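Local coordinates for protein periplasmic beta-glucosidase (PDB 6R5T) that probably hydrolyses terminal, non-reducing beta-D-glucosyl residues, releasing beta-D-glucose, as a periplasmic glycoside hydrolase of family 3, at residues E629-V641 / E688-F700. The protein carries 1 engineered substitution. Sequence-based numbering, arbitrary orientation.
Sequences ERLARGATLEARV and EIVFRLGEADLKF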
# COMPACT_ATOMS: atom_id res chain seq x y z
N GLU A 629 32.06 10.92 -22.22
CA GLU A 629 32.06 9.83 -21.23
C GLU A 629 32.17 10.41 -19.83
O GLU A 629 31.93 9.66 -18.90
CB GLU A 629 33.20 8.87 -21.54
CG GLU A 629 32.90 8.00 -22.76
CD GLU A 629 33.81 6.79 -22.95
OE1 GLU A 629 34.24 6.17 -21.93
OE2 GLU A 629 34.08 6.45 -24.13
N ARG A 630 32.53 11.69 -19.72
CA ARG A 630 32.78 12.35 -18.43
C ARG A 630 32.05 13.67 -18.43
O ARG A 630 31.97 14.31 -19.49
CB ARG A 630 34.29 12.51 -18.25
CG ARG A 630 34.99 11.19 -18.03
CD ARG A 630 36.48 11.31 -18.31
NE ARG A 630 37.17 11.21 -17.04
CZ ARG A 630 38.32 11.79 -16.74
NH1 ARG A 630 38.82 11.62 -15.53
NH2 ARG A 630 38.97 12.53 -17.63
N LEU A 631 31.46 14.03 -17.30
CA LEU A 631 30.74 15.30 -17.13
C LEU A 631 31.36 16.05 -15.95
O LEU A 631 31.35 15.58 -14.81
CB LEU A 631 29.25 15.06 -16.91
CG LEU A 631 28.39 16.31 -16.78
CD1 LEU A 631 28.45 17.12 -18.06
CD2 LEU A 631 26.94 15.97 -16.41
N ALA A 632 31.93 17.21 -16.24
CA ALA A 632 32.38 18.12 -15.17
C ALA A 632 31.19 18.82 -14.52
O ALA A 632 30.17 19.15 -15.18
CB ALA A 632 33.38 19.09 -15.75
N ARG A 633 31.32 19.14 -13.24
CA ARG A 633 30.35 20.02 -12.54
C ARG A 633 30.29 21.37 -13.26
O ARG A 633 31.35 21.89 -13.62
CB ARG A 633 30.76 20.28 -11.09
CG ARG A 633 31.08 19.03 -10.28
CD ARG A 633 29.85 18.57 -9.54
NE ARG A 633 30.15 17.35 -8.78
CZ ARG A 633 29.28 16.72 -8.01
NH1 ARG A 633 28.05 17.20 -7.88
NH2 ARG A 633 29.62 15.59 -7.41
N GLY A 634 29.09 21.90 -13.43
CA GLY A 634 28.81 23.14 -14.16
C GLY A 634 28.58 22.91 -15.64
O GLY A 634 28.02 23.82 -16.25
N ALA A 635 28.89 21.73 -16.19
CA ALA A 635 28.75 21.48 -17.64
C ALA A 635 27.43 20.75 -17.91
O ALA A 635 26.81 20.23 -16.98
CB ALA A 635 29.92 20.70 -18.15
N THR A 636 27.07 20.73 -19.18
CA THR A 636 25.91 20.01 -19.76
C THR A 636 26.47 18.92 -20.66
O THR A 636 27.54 19.08 -21.29
CB THR A 636 24.98 20.98 -20.49
OG1 THR A 636 24.38 21.75 -19.46
CG2 THR A 636 23.86 20.34 -21.27
N LEU A 637 25.72 17.83 -20.70
CA LEU A 637 25.95 16.66 -21.55
C LEU A 637 24.81 16.66 -22.58
O LEU A 637 23.67 17.07 -22.21
CB LEU A 637 25.86 15.44 -20.61
CG LEU A 637 26.22 14.10 -21.22
CD1 LEU A 637 27.58 13.66 -20.73
CD2 LEU A 637 25.18 13.05 -20.88
N GLU A 638 25.11 16.20 -23.79
CA GLU A 638 24.05 15.89 -24.80
C GLU A 638 23.94 14.37 -25.00
O GLU A 638 24.96 13.68 -25.15
CB GLU A 638 24.34 16.62 -26.11
CG GLU A 638 24.25 18.13 -25.98
CD GLU A 638 24.60 18.87 -27.26
OE1 GLU A 638 25.15 18.22 -28.19
OE2 GLU A 638 24.30 20.08 -27.34
N ALA A 639 22.70 13.90 -25.13
CA ALA A 639 22.34 12.53 -25.52
C ALA A 639 21.62 12.65 -26.85
O ALA A 639 20.59 13.37 -26.92
CB ALA A 639 21.48 11.92 -24.45
N ARG A 640 22.19 12.02 -27.87
CA ARG A 640 21.62 12.13 -29.22
C ARG A 640 21.12 10.80 -29.73
O ARG A 640 21.80 9.76 -29.61
CB ARG A 640 22.65 12.68 -30.21
CG ARG A 640 22.96 14.15 -29.98
CD ARG A 640 23.87 14.71 -31.07
NE ARG A 640 24.26 16.05 -30.67
CZ ARG A 640 24.17 17.14 -31.43
NH1 ARG A 640 23.77 17.06 -32.69
NH2 ARG A 640 24.53 18.31 -30.93
N VAL A 641 19.97 10.87 -30.39
CA VAL A 641 19.41 9.70 -31.07
C VAL A 641 18.64 10.22 -32.29
O VAL A 641 18.09 11.33 -32.21
CB VAL A 641 18.54 8.91 -30.09
CG1 VAL A 641 17.25 9.65 -29.73
CG2 VAL A 641 18.31 7.52 -30.57
N GLU A 688 16.79 14.17 -35.75
CA GLU A 688 17.84 14.07 -34.72
C GLU A 688 17.26 14.71 -33.47
O GLU A 688 16.78 15.85 -33.49
CB GLU A 688 19.16 14.76 -35.09
CG GLU A 688 20.22 14.38 -34.03
CD GLU A 688 21.71 14.62 -34.21
OE1 GLU A 688 22.15 15.77 -34.09
OE2 GLU A 688 22.47 13.62 -34.32
N ILE A 689 17.25 13.95 -32.40
CA ILE A 689 16.77 14.42 -31.09
C ILE A 689 18.01 14.61 -30.24
O ILE A 689 18.90 13.69 -30.21
CB ILE A 689 15.76 13.43 -30.52
CG1 ILE A 689 14.57 13.33 -31.47
CG2 ILE A 689 15.33 13.85 -29.14
CD1 ILE A 689 13.76 12.14 -31.30
N VAL A 690 18.10 15.79 -29.64
CA VAL A 690 19.21 16.13 -28.73
C VAL A 690 18.60 16.42 -27.37
O VAL A 690 17.78 17.35 -27.27
CB VAL A 690 19.98 17.34 -29.26
CG1 VAL A 690 21.17 17.62 -28.38
CG2 VAL A 690 20.38 17.13 -30.71
N PHE A 691 18.90 15.59 -26.39
CA PHE A 691 18.54 15.85 -25.00
C PHE A 691 19.74 16.49 -24.34
O PHE A 691 20.86 15.99 -24.51
CB PHE A 691 18.18 14.54 -24.30
CG PHE A 691 16.95 13.88 -24.84
CD1 PHE A 691 15.70 14.38 -24.51
CD2 PHE A 691 17.01 12.75 -25.62
CE1 PHE A 691 14.55 13.76 -24.96
CE2 PHE A 691 15.85 12.13 -26.06
CZ PHE A 691 14.62 12.64 -25.73
N ARG A 692 19.46 17.45 -23.48
CA ARG A 692 20.48 18.06 -22.60
C ARG A 692 20.30 17.53 -21.18
O ARG A 692 19.14 17.41 -20.71
CB ARG A 692 20.32 19.58 -22.63
CG ARG A 692 20.82 20.22 -23.91
CD ARG A 692 20.81 21.75 -23.85
NE ARG A 692 21.18 22.28 -22.54
CZ ARG A 692 21.65 23.50 -22.31
NH1 ARG A 692 21.85 24.33 -23.31
NH2 ARG A 692 21.94 23.88 -21.08
N LEU A 693 21.41 17.15 -20.57
CA LEU A 693 21.45 16.72 -19.16
C LEU A 693 22.53 17.52 -18.43
O LEU A 693 23.64 17.66 -18.96
CB LEU A 693 21.81 15.23 -19.10
CG LEU A 693 20.72 14.29 -19.61
CD1 LEU A 693 21.29 12.87 -19.77
CD2 LEU A 693 19.53 14.32 -18.66
N GLY A 694 22.18 18.03 -17.26
CA GLY A 694 23.17 18.64 -16.36
C GLY A 694 23.05 18.07 -14.96
O GLY A 694 22.24 17.13 -14.71
N GLU A 695 23.86 18.60 -14.06
CA GLU A 695 23.88 18.15 -12.65
C GLU A 695 22.48 18.20 -12.05
O GLU A 695 22.18 17.35 -11.22
CB GLU A 695 24.89 19.01 -11.91
CG GLU A 695 25.23 18.48 -10.55
CD GLU A 695 26.13 19.44 -9.78
OE1 GLU A 695 26.56 20.44 -10.37
OE2 GLU A 695 26.36 19.17 -8.59
N ALA A 696 21.64 19.17 -12.41
CA ALA A 696 20.29 19.33 -11.81
C ALA A 696 19.46 18.06 -12.05
O ALA A 696 18.64 17.69 -11.18
CB ALA A 696 19.62 20.53 -12.42
N ASP A 697 19.69 17.39 -13.17
CA ASP A 697 18.99 16.12 -13.51
C ASP A 697 19.48 14.98 -12.63
O ASP A 697 18.85 13.90 -12.59
CB ASP A 697 19.24 15.79 -14.97
CG ASP A 697 18.59 16.84 -15.83
OD1 ASP A 697 17.35 17.05 -15.66
OD2 ASP A 697 19.33 17.48 -16.59
N LEU A 698 20.62 15.13 -11.98
CA LEU A 698 21.30 14.00 -11.32
C LEU A 698 21.15 14.04 -9.79
O LEU A 698 21.53 13.09 -9.12
CB LEU A 698 22.79 14.05 -11.68
CG LEU A 698 23.14 14.27 -13.15
CD1 LEU A 698 24.65 14.33 -13.33
CD2 LEU A 698 22.52 13.21 -14.05
N LYS A 699 20.60 15.11 -9.22
CA LYS A 699 20.58 15.26 -7.76
C LYS A 699 19.37 14.53 -7.15
O LYS A 699 18.36 14.29 -7.80
CB LYS A 699 20.43 16.74 -7.42
CG LYS A 699 21.59 17.60 -7.88
CD LYS A 699 21.80 18.84 -7.06
CE LYS A 699 23.16 19.44 -7.35
NZ LYS A 699 23.43 20.66 -6.55
N PHE A 700 19.51 14.21 -5.90
CA PHE A 700 18.47 13.56 -5.09
C PHE A 700 18.65 14.02 -3.65
O PHE A 700 19.76 14.44 -3.20
CB PHE A 700 18.57 12.04 -5.21
CG PHE A 700 19.78 11.44 -4.58
CD1 PHE A 700 21.03 11.48 -5.21
CD2 PHE A 700 19.71 10.84 -3.33
CE1 PHE A 700 22.16 10.95 -4.61
CE2 PHE A 700 20.83 10.28 -2.74
CZ PHE A 700 22.06 10.35 -3.37
O HOH W 1 24.99 21.03 -14.84
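Leu637 and Leu693 lie side by side on the buried face of an antiparallel strand pair. Their side chains point the same way, with Leu637 CD2 4.0 Å from Leu693 CD1. Ala639 and Phe691 continue this apolar row, followed by Val641 and Ile689. Ile689 CG2 lies over one face of the Phe691 ring, toward its rim. Each of these three pairs exchanges two backbone hydrogen bonds, such as Leu637 N to Leu693 O at 2.7 Å. The strands belong to the fibronectin type III-like domain, a beta sandwich. Strand 651-660 of its other sheet touches Ala639, Ile689 and Phe691.

The reverse side is more open and largely polar. There the Arg640 guanidinium lies between two carboxylates. Arg640 NH1 forms a salt bridge with Glu688 OE1, modelled at a doubtfully short 2.5 Å, the guanidinium and carboxylate planes being 79° apart. Arg640 NH2 bonds Glu638 OE1 at 2.8 Å, close to the guanidinium plane. Val690 CG2 sits over the centre of one guanidinium face. Beyond Leu637 and Leu693, a water links Ala635 O and Glu695 N. Arg633, bent at chi2 (-93°), brings NH1 within 2.7 Å of Glu695 OE2, meeting it from above the carboxylate plane. The same NH1 also bonds Ala709 O.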